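Local coordinates for Non-structural protein 2 (Infectious bronchitis virus, PDB 7F52) that has no settled function but, as a coronavirus non-structural protein, is cut from the replicase polyprotein and probably acts inside the infected cell, at residues 364-369 and 411-416; 41-46 and 219-224; 506-511 and 553-558; 271-276 and 357-362. All coordinates share one frame; numbering follows the deposited sequence.

Contact 1: 364-369 and 411-416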
loop_
_atom_site.group_PDB
_atom_site.type_symbol
_atom_site.label_atom_id
_atom_site.label_comp_id
_atom_site.label_asym_id
_atom_site.label_seq_id
_atom_site.Cartn_x
_atom_site.Cartn_y
_atom_site.Cartn_z
ATOM N N CYS A 364 -23.323 -9.121 -2.775
ATOM C CA CYS A 364 -23.741 -9.837 -3.977
ATOM C C CYS A 364 -24.582 -8.958 -4.880
ATOM O O CYS A 364 -25.286 -8.046 -4.406
ATOM C CB CYS A 364 -24.529 -11.096 -3.608
ATOM S SG CYS A 364 -23.490 -12.387 -2.913
ATOM N N CYS A 365 -24.507 -9.247 -6.181
ATOM C CA CYS A 365 -25.357 -8.586 -7.163
ATOM C C CYS A 365 -26.047 -9.604 -8.047
ATOM O O CYS A 365 -25.553 -10.714 -8.265
ATOM C CB CYS A 365 -24.545 -7.615 -8.026
ATOM S SG CYS A 365 -24.121 -6.069 -7.196
ATOM N N GLU A 366 -27.203 -9.237 -8.566
ATOM C CA GLU A 366 -27.794 -10.075 -9.591
ATOM C C GLU A 366 -28.300 -9.193 -10.732
ATOM O O GLU A 366 -28.478 -7.976 -10.584
ATOM C CB GLU A 366 -28.919 -10.943 -9.013
ATOM C CG GLU A 366 -30.235 -10.229 -8.954
ATOM C CD GLU A 366 -31.290 -10.982 -8.172
ATOM O OE1 GLU A 366 -31.096 -12.202 -7.916
ATOM O OE2 GLU A 366 -32.306 -10.332 -7.809
ATOM N N ARG A 367 -28.541 -9.831 -11.863
ATOM C CA ARG A 367 -28.916 -9.146 -13.083
ATOM C C ARG A 367 -30.335 -9.600 -13.480
ATOM O O ARG A 367 -30.568 -10.784 -13.763
ATOM C CB ARG A 367 -27.893 -9.485 -14.155
ATOM C CG ARG A 367 -27.632 -8.471 -15.204
ATOM C CD ARG A 367 -26.870 -9.207 -16.276
ATOM N NE ARG A 367 -26.113 -8.353 -17.176
ATOM C CZ ARG A 367 -25.257 -8.820 -18.077
ATOM N NH1 ARG A 367 -25.051 -10.130 -18.188
ATOM N NH2 ARG A 367 -24.587 -7.970 -18.843
ATOM N N VAL A 368 -31.286 -8.676 -13.477
ATOM C CA VAL A 368 -32.661 -9.063 -13.672
ATOM C C VAL A 368 -33.099 -8.915 -15.124
ATOM O O VAL A 368 -33.065 -7.824 -15.701
ATOM C CB VAL A 368 -33.616 -8.259 -12.780
ATOM C CG1 VAL A 368 -35.046 -8.754 -12.983
ATOM C CG2 VAL A 368 -33.212 -8.352 -11.312
ATOM N N VAL A 369 -33.525 -10.039 -15.689
ATOM C CA VAL A 369 -33.957 -10.138 -17.083
ATOM C C VAL A 369 -35.458 -10.413 -17.223
ATOM O O VAL A 369 -35.991 -11.379 -16.650
ATOM C CB VAL A 369 -33.204 -11.245 -17.795
ATOM C CG1 VAL A 369 -33.504 -11.208 -19.286
ATOM C CG2 VAL A 369 -31.709 -11.100 -17.529
ATOM N N GLY A 411 -26.681 -16.344 -11.926
ATOM C CA GLY A 411 -26.374 -14.952 -11.643
ATOM C C GLY A 411 -27.441 -14.014 -12.147
ATOM O O GLY A 411 -27.319 -12.785 -12.095
ATOM N N HIS A 412 -28.524 -14.595 -12.626
ATOM C CA HIS A 412 -29.576 -13.767 -13.156
ATOM C C HIS A 412 -30.869 -14.115 -12.484
ATOM O O HIS A 412 -31.076 -15.259 -12.055
ATOM C CB HIS A 412 -29.664 -13.930 -14.677
ATOM C CG HIS A 412 -28.439 -13.451 -15.403
ATOM N ND1 HIS A 412 -27.277 -14.191 -15.474
ATOM C CD2 HIS A 412 -28.191 -12.300 -16.074
ATOM C CE1 HIS A 412 -26.373 -13.519 -16.162
ATOM N NE2 HIS A 412 -26.902 -12.368 -16.536
ATOM N N LYS A 413 -31.734 -13.118 -12.353
ATOM C CA LYS A 413 -33.100 -13.390 -11.954
ATOM C C LYS A 413 -34.001 -13.195 -13.173
ATOM O O LYS A 413 -33.968 -12.129 -13.804
ATOM C CB LYS A 413 -33.540 -12.490 -10.800
ATOM C CG LYS A 413 -34.734 -13.085 -10.080
ATOM C CD LYS A 413 -35.699 -12.017 -9.635
ATOM C CE LYS A 413 -35.987 -12.095 -8.156
ATOM N NZ LYS A 413 -36.478 -10.760 -7.680
ATOM N N PHE A 414 -34.779 -14.223 -13.523
ATOM C CA PHE A 414 -35.739 -14.121 -14.641
ATOM C C PHE A 414 -37.158 -13.850 -14.142
ATOM O O PHE A 414 -37.697 -14.584 -13.310
ATOM C CB PHE A 414 -35.707 -15.381 -15.506
ATOM C CG PHE A 414 -34.416 -15.563 -16.230
ATOM C CD1 PHE A 414 -34.134 -14.818 -17.369
ATOM C CD2 PHE A 414 -33.451 -16.433 -15.742
ATOM C CE1 PHE A 414 -32.908 -14.943 -18.025
ATOM C CE2 PHE A 414 -32.225 -16.563 -16.379
ATOM C CZ PHE A 414 -31.953 -15.817 -17.530
ATOM N N VAL A 415 -37.736 -12.759 -14.631
ATOM C CA VAL A 415 -39.099 -12.371 -14.292
ATOM C C VAL A 415 -39.971 -12.095 -15.512
ATOM O O VAL A 415 -39.500 -11.543 -16.522
ATOM C CB VAL A 415 -39.143 -10.982 -13.580
ATOM C CG1 VAL A 415 -38.435 -11.042 -12.254
ATOM C CG2 VAL A 415 -38.522 -9.892 -14.457
ATOM N N TYR A 416 -41.273 -12.315 -15.379
ATOM C CA TYR A 416 -42.187 -12.159 -16.538
ATOM C C TYR A 416 -42.902 -10.807 -16.581
ATOM O O TYR A 416 -43.206 -10.376 -17.683
ATOM C CB TYR A 416 -43.187 -13.310 -16.548
ATOM C CG TYR A 416 -42.550 -14.661 -16.709
ATOM C CD1 TYR A 416 -42.238 -15.159 -17.958
ATOM C CD2 TYR A 416 -42.242 -15.436 -15.613
ATOM C CE1 TYR A 416 -41.652 -16.398 -18.113
ATOM C CE2 TYR A 416 -41.658 -16.679 -15.748
ATOM C CZ TYR A 416 -41.365 -17.162 -17.003
ATOM O OH TYR A 416 -40.785 -18.382 -17.143
HETATM O O HOH W 1 -34.665 -10.665 -5.748
#

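Contact 2: 41-46 and 219-224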
loop_
_atom_site.group_PDB
_atom_site.type_symbol
_atom_site.label_atom_id
_atom_site.label_comp_id
_atom_site.label_asym_id
_atom_site.label_seq_id
_atom_site.Cartn_x
_atom_site.Cartn_y
_atom_site.Cartn_z
ATOM N N ASP A 41 13.425 9.617 23.640
ATOM C CA ASP A 41 11.999 9.392 23.907
ATOM C C ASP A 41 11.792 8.383 25.039
ATOM O O ASP A 41 12.745 7.717 25.456
ATOM C CB ASP A 41 11.288 8.899 22.636
ATOM C CG ASP A 41 11.854 7.579 22.120
ATOM O OD1 ASP A 41 11.755 6.550 22.836
ATOM O OD2 ASP A 41 12.384 7.567 20.987
ATOM N N TYR A 42 10.554 8.243 25.510
ATOM C CA TYR A 42 10.255 7.314 26.598
ATOM C C TYR A 42 10.787 5.906 26.372
ATOM O O TYR A 42 11.268 5.269 27.309
ATOM C CB TYR A 42 8.747 7.213 26.843
ATOM C CG TYR A 42 8.419 6.515 28.153
ATOM C CD1 TYR A 42 8.301 5.136 28.228
ATOM C CD2 TYR A 42 8.255 7.242 29.321
ATOM C CE1 TYR A 42 8.016 4.506 29.426
ATOM C CE2 TYR A 42 7.971 6.619 30.521
ATOM C CZ TYR A 42 7.851 5.256 30.566
ATOM O OH TYR A 42 7.562 4.645 31.763
ATOM N N ALA A 43 10.687 5.415 25.139
ATOM C CA ALA A 43 10.955 4.003 24.870
ATOM C C ALA A 43 12.431 3.663 25.017
ATOM O O ALA A 43 12.787 2.642 25.596
ATOM C CB ALA A 43 10.459 3.614 23.481
ATOM N N ASP A 44 13.293 4.512 24.485
ATOM C CA ASP A 44 14.717 4.288 24.624
ATOM C C ASP A 44 15.156 4.545 26.076
ATOM O O ASP A 44 16.026 3.833 26.601
ATOM C CB ASP A 44 15.457 5.172 23.630
ATOM C CG ASP A 44 16.965 5.189 23.830
ATOM O OD1 ASP A 44 17.565 4.119 24.082
ATOM O OD2 ASP A 44 17.555 6.288 23.703
ATOM N N ALA A 45 14.549 5.534 26.736
ATOM C CA ALA A 45 14.849 5.771 28.154
ATOM C C ALA A 45 14.487 4.530 28.936
ATOM O O ALA A 45 15.282 4.028 29.725
ATOM C CB ALA A 45 14.100 6.979 28.698
ATOM N N PHE A 46 13.290 4.021 28.680
ATOM C CA PHE A 46 12.829 2.808 29.324
ATOM C C PHE A 46 13.797 1.665 29.054
ATOM O O PHE A 46 14.199 0.973 29.980
ATOM C CB PHE A 46 11.412 2.465 28.855
ATOM C CG PHE A 46 10.817 1.272 29.541
ATOM C CD1 PHE A 46 10.944 1.111 30.904
ATOM C CD2 PHE A 46 10.095 0.334 28.834
ATOM C CE1 PHE A 46 10.390 0.017 31.541
ATOM C CE2 PHE A 46 9.547 -0.767 29.463
ATOM C CZ PHE A 46 9.689 -0.921 30.821
ATOM N N LYS A 219 5.262 1.874 24.145
ATOM C CA LYS A 219 4.659 1.525 22.867
ATOM C C LYS A 219 4.123 2.806 22.210
ATOM O O LYS A 219 4.156 2.931 20.983
ATOM C CB LYS A 219 3.565 0.471 23.052
ATOM C CG LYS A 219 3.226 -0.300 21.776
ATOM C CD LYS A 219 2.348 -1.503 22.058
ATOM C CE LYS A 219 1.809 -2.103 20.767
ATOM N NZ LYS A 219 0.898 -3.264 20.998
ATOM N N CYS A 220 3.717 3.766 23.021
ATOM C CA CYS A 220 3.180 5.029 22.557
ATOM C C CYS A 220 4.154 6.161 22.592
ATOM O O CYS A 220 3.751 7.299 22.572
ATOM C CB CYS A 220 2.139 5.533 23.518
ATOM S SG CYS A 220 0.794 4.434 23.793
ATOM N N ALA A 221 5.441 5.878 22.681
ATOM C CA ALA A 221 6.431 6.930 22.578
ATOM C C ALA A 221 6.926 7.773 21.444
ATOM O O ALA A 221 7.805 8.596 21.668
ATOM C CB ALA A 221 7.756 6.463 23.112
ATOM N N ARG A 222 6.425 7.567 20.245
ATOM C CA ARG A 222 6.946 8.328 19.130
ATOM C C ARG A 222 5.580 7.929 18.633
ATOM O O ARG A 222 4.747 7.563 19.421
ATOM C CB ARG A 222 7.643 7.160 18.471
ATOM C CG ARG A 222 8.963 6.836 19.107
ATOM C CD ARG A 222 10.004 6.586 18.055
ATOM N NE ARG A 222 10.742 5.366 18.315
ATOM C CZ ARG A 222 11.959 5.132 17.843
ATOM N NH1 ARG A 222 12.564 6.036 17.092
ATOM N NH2 ARG A 222 12.568 3.994 18.117
ATOM N N SER A 223 5.327 8.027 17.336
ATOM C CA SER A 223 3.932 8.009 16.882
ATOM C C SER A 223 2.644 7.207 17.117
ATOM O O SER A 223 2.633 5.974 17.074
ATOM C CB SER A 223 4.117 7.685 15.403
ATOM O OG SER A 223 5.469 7.883 15.031
ATOM N N ILE A 224 1.554 7.931 17.356
ATOM C CA ILE A 224 0.226 7.334 17.426
ATOM C C ILE A 224 -0.502 7.189 16.078
ATOM O O ILE A 224 -0.516 8.118 15.271
ATOM C CB ILE A 224 -0.600 8.151 18.455
ATOM C CG1 ILE A 224 0.066 8.127 19.829
ATOM C CG2 ILE A 224 -2.014 7.605 18.539
ATOM C CD1 ILE A 224 -0.084 6.828 20.569
HETATM O O HOH W 2 8.392 9.705 24.603
#

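Contact 3: 506-511 and 553-558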
loop_
_atom_site.group_PDB
_atom_site.type_symbol
_atom_site.label_atom_id
_atom_site.label_comp_id
_atom_site.label_asym_id
_atom_site.label_seq_id
_atom_site.Cartn_x
_atom_site.Cartn_y
_atom_site.Cartn_z
ATOM N N TYR A 506 -21.591 -35.607 -43.145
ATOM C CA TYR A 506 -21.308 -34.176 -43.209
ATOM C C TYR A 506 -21.156 -33.649 -44.638
ATOM O O TYR A 506 -20.982 -32.451 -44.844
ATOM C CB TYR A 506 -20.064 -33.842 -42.367
ATOM C CG TYR A 506 -20.094 -34.462 -40.991
ATOM C CD1 TYR A 506 -21.029 -34.050 -40.046
ATOM C CD2 TYR A 506 -19.196 -35.466 -40.637
ATOM C CE1 TYR A 506 -21.077 -34.621 -38.786
ATOM C CE2 TYR A 506 -19.229 -36.044 -39.380
ATOM C CZ TYR A 506 -20.173 -35.617 -38.451
ATOM O OH TYR A 506 -20.213 -36.189 -37.189
ATOM N N LYS A 507 -21.233 -34.544 -45.614
ATOM C CA LYS A 507 -21.112 -34.153 -47.014
ATOM C C LYS A 507 -22.341 -34.605 -47.821
ATOM O O LYS A 507 -22.297 -34.649 -49.054
ATOM C CB LYS A 507 -19.959 -34.909 -47.675
ATOM C CG LYS A 507 -18.582 -34.241 -47.495
ATOM C CD LYS A 507 -17.456 -35.265 -47.309
ATOM C CE LYS A 507 -17.817 -36.624 -47.892
ATOM N NZ LYS A 507 -16.626 -37.417 -48.321
ATOM N N VAL A 508 -23.424 -34.946 -47.126
ATOM C CA VAL A 508 -24.711 -35.168 -47.786
ATOM C C VAL A 508 -25.369 -33.778 -47.835
ATOM O O VAL A 508 -25.825 -33.257 -46.818
ATOM C CB VAL A 508 -25.610 -36.120 -46.973
ATOM C CG1 VAL A 508 -26.987 -36.242 -47.613
ATOM C CG2 VAL A 508 -24.959 -37.488 -46.824
ATOM N N GLY A 509 -25.412 -33.177 -49.019
ATOM C CA GLY A 509 -26.031 -31.872 -49.178
ATOM C C GLY A 509 -27.493 -31.832 -48.748
ATOM O O GLY A 509 -28.275 -32.757 -49.022
ATOM N N GLY A 510 -27.853 -30.756 -48.051
ATOM C CA GLY A 510 -29.227 -30.520 -47.640
ATOM C C GLY A 510 -29.823 -31.574 -46.720
ATOM O O GLY A 510 -31.046 -31.654 -46.591
ATOM N N LEU A 511 -28.968 -32.378 -46.086
ATOM C CA LEU A 511 -29.423 -33.400 -45.139
ATOM C C LEU A 511 -29.943 -32.804 -43.844
ATOM O O LEU A 511 -30.988 -33.216 -43.338
ATOM C CB LEU A 511 -28.301 -34.373 -44.795
ATOM C CG LEU A 511 -28.567 -35.224 -43.548
ATOM C CD1 LEU A 511 -29.784 -36.132 -43.736
ATOM C CD2 LEU A 511 -27.354 -36.045 -43.205
ATOM N N GLN A 553 -33.440 -40.471 -45.594
ATOM C CA GLN A 553 -33.290 -41.119 -46.895
ATOM C C GLN A 553 -31.972 -40.670 -47.511
ATOM O O GLN A 553 -31.139 -41.512 -47.844
ATOM C CB GLN A 553 -34.458 -40.807 -47.844
ATOM C CG GLN A 553 -35.624 -41.818 -47.819
ATOM C CD GLN A 553 -35.184 -43.270 -47.970
ATOM O OE1 GLN A 553 -34.142 -43.567 -48.558
ATOM N NE2 GLN A 553 -35.990 -44.186 -47.435
ATOM N N LEU A 554 -31.778 -39.352 -47.613
ATOM C CA LEU A 554 -30.545 -38.779 -48.157
ATOM C C LEU A 554 -29.314 -39.473 -47.582
ATOM O O LEU A 554 -28.360 -39.768 -48.303
ATOM C CB LEU A 554 -30.451 -37.273 -47.871
ATOM C CG LEU A 554 -31.524 -36.315 -48.405
ATOM C CD1 LEU A 554 -30.905 -34.975 -48.811
ATOM C CD2 LEU A 554 -32.303 -36.929 -49.556
ATOM N N LEU A 555 -29.344 -39.745 -46.281
ATOM C CA LEU A 555 -28.208 -40.380 -45.620
ATOM C C LEU A 555 -28.130 -41.881 -45.935
ATOM O O LEU A 555 -27.041 -42.413 -46.150
ATOM C CB LEU A 555 -28.263 -40.160 -44.099
ATOM C CG LEU A 555 -27.203 -40.968 -43.343
ATOM C CD1 LEU A 555 -25.800 -40.499 -43.702
ATOM C CD2 LEU A 555 -27.431 -40.940 -41.852
ATOM N N LEU A 556 -29.272 -42.560 -45.952
ATOM C CA LEU A 556 -29.288 -43.972 -46.323
ATOM C C LEU A 556 -28.744 -44.172 -47.751
ATOM O O LEU A 556 -28.064 -45.163 -48.036
ATOM C CB LEU A 556 -30.701 -44.554 -46.187
ATOM C CG LEU A 556 -31.114 -44.886 -44.741
ATOM C CD1 LEU A 556 -32.426 -45.676 -44.635
ATOM C CD2 LEU A 556 -29.979 -45.621 -44.023
ATOM N N ASP A 557 -29.017 -43.205 -48.626
ATOM C CA ASP A 557 -28.519 -43.228 -49.999
ATOM C C ASP A 557 -27.008 -43.237 -50.039
ATOM O O ASP A 557 -26.391 -44.185 -50.531
ATOM C CB ASP A 557 -29.029 -42.021 -50.793
ATOM C CG ASP A 557 -30.513 -42.083 -51.058
ATOM O OD1 ASP A 557 -31.121 -43.147 -50.792
ATOM O OD2 ASP A 557 -31.060 -41.071 -51.548
ATOM N N ALA A 558 -26.416 -42.165 -49.529
ATOM C CA ALA A 558 -24.970 -42.014 -49.513
ATOM C C ALA A 558 -24.290 -43.180 -48.793
ATOM O O ALA A 558 -23.118 -43.467 -49.031
ATOM C CB ALA A 558 -24.601 -40.703 -48.871
#

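Contact 4: 271-276 and 357-362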
loop_
_atom_site.group_PDB
_atom_site.type_symbol
_atom_site.label_atom_id
_atom_site.label_comp_id
_atom_site.label_asym_id
_atom_site.label_seq_id
_atom_site.Cartn_x
_atom_site.Cartn_y
_atom_site.Cartn_z
ATOM N N ALA A 271 -19.420 7.233 7.854
ATOM C CA ALA A 271 -19.810 5.843 7.830
ATOM C C ALA A 271 -18.563 5.022 8.070
ATOM O O ALA A 271 -17.489 5.400 7.593
ATOM C CB ALA A 271 -20.466 5.486 6.499
ATOM N N PHE A 272 -18.689 3.918 8.811
ATOM C CA PHE A 272 -17.515 3.126 9.156
ATOM C C PHE A 272 -17.665 1.691 8.700
ATOM O O PHE A 272 -18.413 0.917 9.309
ATOM C CB PHE A 272 -17.259 3.165 10.660
ATOM C CG PHE A 272 -16.898 4.524 11.177
ATOM C CD1 PHE A 272 -17.858 5.520 11.276
ATOM C CD2 PHE A 272 -15.613 4.799 11.594
ATOM C CE1 PHE A 272 -17.536 6.769 11.747
ATOM C CE2 PHE A 272 -15.288 6.052 12.083
ATOM C CZ PHE A 272 -16.245 7.034 12.158
ATOM N N PHE A 273 -16.955 1.358 7.622
ATOM C CA PHE A 273 -16.902 0.008 7.068
ATOM C C PHE A 273 -15.861 -0.804 7.803
ATOM O O PHE A 273 -15.236 -0.294 8.718
ATOM C CB PHE A 273 -16.607 0.056 5.579
ATOM C CG PHE A 273 -17.717 0.646 4.783
ATOM C CD1 PHE A 273 -17.767 2.005 4.542
ATOM C CD2 PHE A 273 -18.734 -0.154 4.302
ATOM C CE1 PHE A 273 -18.806 2.559 3.803
ATOM C CE2 PHE A 273 -19.782 0.384 3.574
ATOM C CZ PHE A 273 -19.823 1.742 3.329
ATOM N N LYS A 274 -15.697 -2.072 7.437
ATOM C CA LYS A 274 -14.846 -2.950 8.237
ATOM C C LYS A 274 -13.471 -2.325 8.483
ATOM O O LYS A 274 -12.999 -2.252 9.623
ATOM C CB LYS A 274 -14.684 -4.314 7.578
ATOM C CG LYS A 274 -15.843 -5.279 7.787
ATOM C CD LYS A 274 -15.459 -6.654 7.209
ATOM C CE LYS A 274 -16.433 -7.109 6.115
ATOM N NZ LYS A 274 -15.751 -7.778 4.958
ATOM N N GLU A 275 -12.846 -1.836 7.417
ATOM C CA GLU A 275 -11.474 -1.381 7.509
ATOM C C GLU A 275 -11.251 0.040 7.024
ATOM O O GLU A 275 -10.118 0.408 6.687
ATOM C CB GLU A 275 -10.571 -2.332 6.740
ATOM C CG GLU A 275 -10.471 -3.671 7.426
ATOM C CD GLU A 275 -9.968 -4.780 6.507
ATOM O OE1 GLU A 275 -10.134 -4.689 5.244
ATOM O OE2 GLU A 275 -9.410 -5.753 7.072
ATOM N N ALA A 276 -12.303 0.849 7.013
ATOM C CA ALA A 276 -12.146 2.207 6.533
ATOM C C ALA A 276 -13.292 3.068 6.960
ATOM O O ALA A 276 -14.428 2.615 7.006
ATOM C CB ALA A 276 -12.017 2.235 5.029
ATOM N N PHE A 357 -10.727 4.068 -5.118
ATOM C CA PHE A 357 -10.422 3.181 -4.009
ATOM C C PHE A 357 -11.661 2.333 -3.613
ATOM O O PHE A 357 -12.705 2.877 -3.217
ATOM C CB PHE A 357 -9.928 4.016 -2.817
ATOM C CG PHE A 357 -9.078 3.258 -1.830
ATOM C CD1 PHE A 357 -7.901 2.648 -2.228
ATOM C CD2 PHE A 357 -9.448 3.186 -0.488
ATOM C CE1 PHE A 357 -7.115 1.954 -1.308
ATOM C CE2 PHE A 357 -8.661 2.511 0.452
ATOM C CZ PHE A 357 -7.493 1.899 0.050
ATOM N N ALA A 358 -11.550 1.013 -3.744
ATOM C CA ALA A 358 -12.660 0.110 -3.411
ATOM C C ALA A 358 -12.476 -0.481 -2.008
ATOM O O ALA A 358 -11.392 -0.985 -1.678
ATOM C CB ALA A 358 -12.770 -1.013 -4.454
ATOM N N LEU A 359 -13.512 -0.416 -1.177
ATOM C CA LEU A 359 -13.409 -1.025 0.164
ATOM C C LEU A 359 -13.814 -2.484 0.083
ATOM O O LEU A 359 -14.505 -2.889 -0.851
ATOM C CB LEU A 359 -14.267 -0.291 1.191
ATOM C CG LEU A 359 -13.950 1.211 1.296
ATOM C CD1 LEU A 359 -14.812 1.914 2.366
ATOM C CD2 LEU A 359 -12.466 1.448 1.546
ATOM N N HIS A 360 -13.398 -3.275 1.060
ATOM C CA HIS A 360 -13.581 -4.716 0.950
ATOM C C HIS A 360 -14.885 -5.258 1.558
ATOM O O HIS A 360 -15.048 -6.465 1.705
ATOM C CB HIS A 360 -12.360 -5.406 1.539
ATOM C CG HIS A 360 -11.107 -5.100 0.784
ATOM N ND1 HIS A 360 -9.858 -5.514 1.192
ATOM C CD2 HIS A 360 -10.914 -4.392 -0.355
ATOM C CE1 HIS A 360 -8.949 -5.087 0.329
ATOM N NE2 HIS A 360 -9.565 -4.405 -0.621
ATOM N N ASP A 361 -15.831 -4.377 1.851
ATOM C CA ASP A 361 -17.180 -4.801 2.210
ATOM C C ASP A 361 -17.747 -5.142 0.810
ATOM O O ASP A 361 -18.026 -4.257 0.001
ATOM C CB ASP A 361 -17.887 -3.659 2.924
ATOM C CG ASP A 361 -17.083 -3.127 4.113
ATOM O OD1 ASP A 361 -16.063 -2.428 3.887
ATOM O OD2 ASP A 361 -17.468 -3.409 5.276
ATOM N N VAL A 362 -17.921 -6.424 0.518
ATOM C CA VAL A 362 -18.334 -6.825 -0.823
ATOM C C VAL A 362 -19.753 -7.350 -0.603
ATOM O O VAL A 362 -20.000 -8.099 0.344
ATOM C CB VAL A 362 -17.534 -7.931 -1.537
ATOM C CG1 VAL A 362 -18.230 -8.358 -2.849
ATOM C CG2 VAL A 362 -16.099 -7.490 -1.795
HETATM O O HOH W 3 -16.094 -8.645 1.734
HETATM O O HOH W 4 -10.838 -3.084 3.236
#

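Contact 1: 364-369 and 411-416
Arg367 and His412 are paired on two parallel strands, and their side chains run side by side in the same direction. The Arg367 chain is extended, with CG anti to the backbone N (chi1 -150°). This carries Arg367 NH1 to the edge of the imidazole, where it gives NE2 of His412 a weak hydrogen bond of 3.3 Å. The stronger partner of the guanidinium is Asp313, bound through NH2. ND1 of His412 is hydrogen-bonded to the carbonyl of Leu410, so both ring nitrogens have a partner.

Four backbone hydrogen bonds join the strands. Arg367 N gives to Gly411 O (3.2 Å), and Lys413 N gives to Arg367 O (3.0 Å). Val369 N reaches Lys413 O at 2.8 Å, and Val415 N reaches Val369 O at 3.0 Å.

Glu366 and Lys413 do not form a direct salt bridge, since Glu366 OE2 and Lys413 NZ stand 4.2 Å apart. A water bridges them, and Glu366 OE1 is held by Lys408. Val369 CB packs on CD1 of Phe414 at 3.7 Å. This is regular parallel pairing within a branched mixed beta sheet, where strand 412-415 lies between strands 357-371 and 407-409. The connection from 357-371 to 412-415 is largely helical.

Contact 2: 41-46 and 219-224
Asp41 has CG between its own backbone N and carbonyl carbon (chi1 61°), which folds the carboxylate back over the first turn of helix 42-57 and sets OD2 beside Arg222. Asp41 OD2 lies over one face of the Arg222 guanidinium, toward its rim, and is 3.8 Å from Arg222 NE. This is a long salt bridge. It rests on charge alone, as no N-H points at the oxygen. The backbone of Arg222 is strained in the model and its side chain is exposed, so the pairing is doubtful.

The other oxygen is turned to the helix. Asp41 OD1 accepts from Asp44 N at 3.0 Å and weakly from Ala43 N. Asp41 is thus the N-cap of helix 42-57, and its charge would also suit the positive end of the helix dipole.

The loop after helix 206-219 docks on this capped end. CB of Ala221 sits 3.9 Å from CB of Tyr42 and 3.9 Å from CB of Ala43. A water accepts from Tyr42 N and donates to Ala221 O at 3.2 Å, so it links the first helical amide to the loop. The Tyr42 ring leads away from Ala221, and its OH is hydrogen-bonded to the carbonyl of Gln147.

Contact 3: 506-511 and 553-558
Val508 meets helix 553-561 with both of its methyl groups. Val508 CG1 is anti to the backbone N (chi1 175°) and lies 3.6 Å from CB of Leu554. Val508 CG2 points to the next turn of the helix, where it touches CB of Ala558 at 3.8 Å. The valine therefore straddles two residues that are one helical turn apart. It also comes near Leu555, with Val508 CG2 at 4.4 Å from Leu555 CD1.

Leu554 answers from the helix side. Leu554 CD1 lies against the backbone of the loop, 3.4 Å from Gly509 O and 4.0 Å from Gly510 O. Leu511 adds a looser layer. Leu511 CD1 is 4.3 Å from CB of Leu554, and Leu511 CD2 is 4.3 Å from CB of Leu555.

The shape of the loop places these groups. Val508 to Leu511 form a type II beta turn, closed by a weak bond from Leu511 N to Val508 O. Gly510 takes the third position with positive phi (61°), as is usual for glycine in this turn. It is also the N-cap of helix 511-519, so the turn leads straight into that helix. Further out, helix 497-505 backs the contact: Val501 and Ile505 touch Leu555, Ile505 also touches Leu511, and Val504 touches Ala558.

No hydrogen bond or salt bridge spans the two segments. The helix and the turn between helices 497-505 and 511-519 are joined by apolar contacts, so shape and the burial of aliphatic groups, more than polar pairing, probably set their relative position here.

Contact 4: 271-276 and 357-362
Lys274 and Asp361 make the one direct hydrogen bond of this contact. Lys274 N gives to OD2 of Asp361 at 3.1 Å, with an N-H...O angle of 164°, and the oxygen uses its syn lone pair. Asp361 has CG anti to its carbonyl carbon (chi1 -53°), which extends the carboxylate toward the Lys274 amide. The Lys274 side chain slides past the aspartate in the opposite direction. Lys274 NZ stays 4.7 Å from Asp361 OD2, too far for a salt bridge, though the opposite charge may still favour the carboxylate.

A second polar link runs through water. The water donates to OE1 of Glu275 at 2.7 Å and accepts weakly from His360 N. NE2 of His360 is hydrogen-bonded to the hydroxyl of Thr303.

The Asp361 carboxylate also lies against Phe273. Its OD2 is at the ring edge, in the ring plane, and the two planes are 65° apart.

The apolar part centres on Leu359. Leu359 CD1 is 3.7 Å from CD1 of Phe273, and Leu359 CD2 is 3.6 Å from CB of Ala276. The Phe273 and Leu359 side chains cross at about a right angle, and Pro352 and Val278 touch both.

Phe273 N bonds to Ala276 O at 2.9 Å, closing the tight turn around Lys274 and Glu275. The contact is thus a beta-hairpin turn of the four-stranded antiparallel sheet, packed on the irregular break near the start of strand 357-371 in the neighbouring mixed sheet.

Overall arrangement
The four contacts are spread along an elongated chain and follow one another in sequence as 2, 4, 1 and 3. Contacts 1 and 4 are the most closely related. Both use strand 357-371, with centres 25 Å apart: contact 4 packs a hairpin turn of the antiparallel sheet against the break near its start, and contact 1 pairs its later part with strand 412-415. Contact 2 lies among helices toward the N-terminal end, its centre 31 Å from that of contact 4. Contact 3 lies in the C-terminal helical part, with its centre 44 Å from that of contact 1. The centres of contacts 2 and 3 are 90 Å apart, on opposite sides of the chain's centre.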